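Local coordinates for trehalose monomycolate exporter MmpL3 (Mycobacterium tuberculosis, PDB 7NVH), which exports trehalose monomycolate, the mycolic acid ester of trehalose used to build the mycobacterial cell envelope, and belongs to the RND permease clan, at residues Q59-D64 against Q494-A499. Sequence-based numbering, arbitrary orientation.
Sequences QVYGRD and QERAYA
The rings of Tyr61 and Tyr498 lie flat on each other in an offset stack. Their centroids are 4.2 Å apart and the planes are 3° from parallel. Tyr498 CE2 sits over the centre of the Tyr61 ring, while Tyr61 CE2 lies over the rim of the Tyr498 ring. Backbone oxygens meet the edges: Arg496 O and Ala497 O come up to the Tyr61 ring, with Arg496 O 3.2 Å from Tyr61 CE2, and Val60 O lies in the plane of the Tyr498 ring. Glu495 OE2 is also at the Tyr61 edge, and it forms a salt bridge with Arg509.

Arg496 runs past the Tyr61 side chain in the opposite direction. Its CG is anti to the backbone N (chi1 -165°) and the chain stays extended to NE. Arg496 CD thus passes 3.6 Å from Tyr61 CB, and NH2 reaches Gly62 O in a weak hydrogen bond of 3.0 Å. A long, weak ion pair joins the same NH2 to Asp58. Beside the stack, Ala499 N donates a hydrogen bond of 3.0 Å to Tyr61 O.

The contact joins the last part of helix 49-61 and the turn at Gly62 to the loop after edge strand 494-495, linking the two periplasmic domains characteristic of MmpL3. Tyr61 is held between Tyr498 and Arg496. Arg496 probably offsets some of the negative potential of the carbonyls at this helix end.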
ATOM      1  N   GLN A  59     -11.676 -10.704 -25.324  1.00 51.37           N
ATOM      2  CA  GLN A  59     -12.354 -11.938 -25.703  1.00 51.37           C
ATOM      3  C   GLN A  59     -12.579 -12.011 -27.207  1.00 51.37           C
ATOM      4  O   GLN A  59     -12.295 -13.033 -27.840  1.00 51.37           O
ATOM      5  CB  GLN A  59     -13.687 -12.050 -24.963  1.00 51.37           C
ATOM      6  CG  GLN A  59     -13.575 -12.554 -23.541  1.00 51.37           C
ATOM      7  CD  GLN A  59     -14.894 -12.486 -22.805  1.00 51.37           C
ATOM      8  OE1 GLN A  59     -15.922 -12.135 -23.384  1.00 51.37           O
ATOM      9  NE2 GLN A  59     -14.875 -12.823 -21.523  1.00 51.37           N
ATOM     10  N   VAL A  60     -13.093 -10.937 -27.796  1.00 50.01           N
ATOM     11  CA  VAL A  60     -13.523 -10.985 -29.189  1.00 50.01           C
ATOM     12  C   VAL A  60     -12.376 -10.692 -30.145  1.00 50.01           C
ATOM     13  O   VAL A  60     -12.214 -11.379 -31.155  1.00 50.01           O
ATOM     14  CB  VAL A  60     -14.696 -10.013 -29.408  1.00 50.01           C
ATOM     15  CG1 VAL A  60     -15.067  -9.960 -30.876  1.00 50.01           C
ATOM     16  CG2 VAL A  60     -15.885 -10.431 -28.570  1.00 50.01           C
ATOM     17  N   TYR A  61     -11.568  -9.679 -29.852  1.00 49.00           N
ATOM     18  CA  TYR A  61     -10.537  -9.225 -30.771  1.00 49.00           C
ATOM     19  C   TYR A  61      -9.157  -9.773 -30.445  1.00 49.00           C
ATOM     20  O   TYR A  61      -8.201  -9.470 -31.163  1.00 49.00           O
ATOM     21  CB  TYR A  61     -10.495  -7.697 -30.788  1.00 49.00           C
ATOM     22  CG  TYR A  61     -11.418  -7.085 -31.809  1.00 49.00           C
ATOM     23  CD1 TYR A  61     -12.779  -7.014 -31.583  1.00 49.00           C
ATOM     24  CD2 TYR A  61     -10.927  -6.586 -33.001  1.00 49.00           C
ATOM     25  CE1 TYR A  61     -13.625  -6.461 -32.513  1.00 49.00           C
ATOM     26  CE2 TYR A  61     -11.764  -6.030 -33.936  1.00 49.00           C
ATOM     27  CZ  TYR A  61     -13.111  -5.969 -33.688  1.00 49.00           C
ATOM     28  OH  TYR A  61     -13.947  -5.413 -34.625  1.00 49.00           O
ATOM     29  N   GLY A  62      -9.024 -10.571 -29.393  1.00 50.09           N
ATOM     30  CA  GLY A  62      -7.734 -11.127 -29.045  1.00 50.09           C
ATOM     31  C   GLY A  62      -6.856 -10.153 -28.290  1.00 50.09           C
ATOM     32  O   GLY A  62      -6.947  -8.940 -28.489  1.00 50.09           O
ATOM     33  N   ARG A  63      -6.001 -10.678 -27.420  1.00 51.76           N
ATOM     34  CA  ARG A  63      -5.134  -9.832 -26.616  1.00 51.76           C
ATOM     35  C   ARG A  63      -4.091  -9.146 -27.489  1.00 51.76           C
ATOM     36  O   ARG A  63      -3.591  -9.713 -28.463  1.00 51.76           O
ATOM     37  CB  ARG A  63      -4.453 -10.663 -25.533  1.00 51.76           C
ATOM     38  CG  ARG A  63      -3.705  -9.856 -24.500  1.00 51.76           C
ATOM     39  CD  ARG A  63      -3.112 -10.760 -23.442  1.00 51.76           C
ATOM     40  NE  ARG A  63      -4.120 -11.196 -22.483  1.00 51.76           N
ATOM     41  CZ  ARG A  63      -4.401 -10.549 -21.359  1.00 51.76           C
ATOM     42  NH1 ARG A  63      -3.750  -9.435 -21.055  1.00 51.76           N
ATOM     43  NH2 ARG A  63      -5.333 -11.012 -20.540  1.00 51.76           N
ATOM     44  N   ASP A  64      -3.762  -7.906 -27.131  1.00 51.76           N
ATOM     45  CA  ASP A  64      -2.793  -7.107 -27.882  1.00 51.76           C
ATOM     46  C   ASP A  64      -1.392  -7.481 -27.420  1.00 51.76           C
ATOM     47  O   ASP A  64      -0.836  -6.882 -26.499  1.00 51.76           O
ATOM     48  CB  ASP A  64      -3.063  -5.621 -27.699  1.00 51.76           C
ATOM     49  CG  ASP A  64      -2.369  -4.774 -28.741  1.00 51.76           C
ATOM     50  OD1 ASP A  64      -2.449  -5.120 -29.936  1.00 51.76           O
ATOM     51  OD2 ASP A  64      -1.738  -3.764 -28.363  1.00 51.76           O
ATOM     52  N   GLN A 494     -10.277   4.004 -35.951  1.00 54.55           N
ATOM     53  CA  GLN A 494     -10.044   2.777 -36.691  1.00 54.55           C
ATOM     54  C   GLN A 494     -10.431   1.567 -35.852  1.00 54.55           C
ATOM     55  O   GLN A 494     -10.291   1.560 -34.627  1.00 54.55           O
ATOM     56  CB  GLN A 494      -8.579   2.673 -37.109  1.00 54.55           C
ATOM     57  CG  GLN A 494      -8.256   3.394 -38.402  1.00 54.55           C
ATOM     58  CD  GLN A 494      -9.064   2.872 -39.571  1.00 54.55           C
ATOM     59  OE1 GLN A 494      -9.918   3.573 -40.111  1.00 54.55           O
ATOM     60  NE2 GLN A 494      -8.799   1.633 -39.967  1.00 54.55           N
ATOM     61  N   GLU A 495     -10.923   0.538 -36.530  1.00 50.80           N
ATOM     62  CA  GLU A 495     -11.298  -0.694 -35.858  1.00 50.80           C
ATOM     63  C   GLU A 495     -10.070  -1.378 -35.268  1.00 50.80           C
ATOM     64  O   GLU A 495      -8.955  -1.252 -35.778  1.00 50.80           O
ATOM     65  CB  GLU A 495     -12.002  -1.634 -36.831  1.00 50.80           C
ATOM     66  CG  GLU A 495     -13.101  -2.462 -36.210  1.00 50.80           C
ATOM     67  CD  GLU A 495     -13.594  -3.544 -37.143  1.00 50.80           C
ATOM     68  OE1 GLU A 495     -13.336  -3.440 -38.360  1.00 50.80           O
ATOM     69  OE2 GLU A 495     -14.237  -4.499 -36.662  1.00 50.80           O
ATOM     70  N   ARG A 496     -10.287  -2.104 -34.179  1.00 48.53           N
ATOM     71  CA  ARG A 496      -9.207  -2.824 -33.527  1.00 48.53           C
ATOM     72  C   ARG A 496      -8.709  -3.958 -34.422  1.00 48.53           C
ATOM     73  O   ARG A 496      -9.405  -4.429 -35.324  1.00 48.53           O
ATOM     74  CB  ARG A 496      -9.679  -3.368 -32.182  1.00 48.53           C
ATOM     75  CG  ARG A 496      -8.587  -3.821 -31.238  1.00 48.53           C
ATOM     76  CD  ARG A 496      -9.201  -4.468 -30.014  1.00 48.53           C
ATOM     77  NE  ARG A 496      -8.266  -5.328 -29.302  1.00 48.53           N
ATOM     78  CZ  ARG A 496      -8.120  -5.332 -27.983  1.00 48.53           C
ATOM     79  NH1 ARG A 496      -8.851  -4.521 -27.234  1.00 48.53           N
ATOM     80  NH2 ARG A 496      -7.248  -6.147 -27.412  1.00 48.53           N
ATOM     81  N   ALA A 497      -7.477  -4.387 -34.167  1.00 49.14           N
ATOM     82  CA  ALA A 497      -6.850  -5.437 -34.953  1.00 49.14           C
ATOM     83  C   ALA A 497      -7.150  -6.802 -34.352  1.00 49.14           C
ATOM     84  O   ALA A 497      -7.122  -6.979 -33.132  1.00 49.14           O
ATOM     85  CB  ALA A 497      -5.339  -5.222 -35.029  1.00 49.14           C
ATOM     86  N   TYR A 498      -7.437  -7.767 -35.221  1.00 51.12           N
ATOM     87  CA  TYR A 498      -7.723  -9.128 -34.789  1.00 51.12           C
ATOM     88  C   TYR A 498      -6.414  -9.848 -34.489  1.00 51.12           C
ATOM     89  O   TYR A 498      -5.587 -10.043 -35.385  1.00 51.12           O
ATOM     90  CB  TYR A 498      -8.514  -9.868 -35.863  1.00 51.12           C
ATOM     91  CG  TYR A 498     -10.001  -9.608 -35.815  1.00 51.12           C
ATOM     92  CD1 TYR A 498     -10.650  -8.989 -36.870  1.00 51.12           C
ATOM     93  CD2 TYR A 498     -10.755  -9.985 -34.715  1.00 51.12           C
ATOM     94  CE1 TYR A 498     -12.007  -8.749 -36.832  1.00 51.12           C
ATOM     95  CE2 TYR A 498     -12.112  -9.749 -34.669  1.00 51.12           C
ATOM     96  CZ  TYR A 498     -12.733  -9.131 -35.729  1.00 51.12           C
ATOM     97  OH  TYR A 498     -14.086  -8.895 -35.687  1.00 51.12           O
ATOM     98  N   ALA A 499      -6.227 -10.244 -33.235  1.00 50.73           N
ATOM     99  CA  ALA A 499      -5.002 -10.898 -32.807  1.00 50.73           C
ATOM    100  C   ALA A 499      -5.143 -12.412 -32.950  1.00 50.73           C
ATOM    101  O   ALA A 499      -6.091 -12.916 -33.557  1.00 50.73           O
ATOM    102  CB  ALA A 499      -4.659 -10.489 -31.377  1.00 50.73           C
TER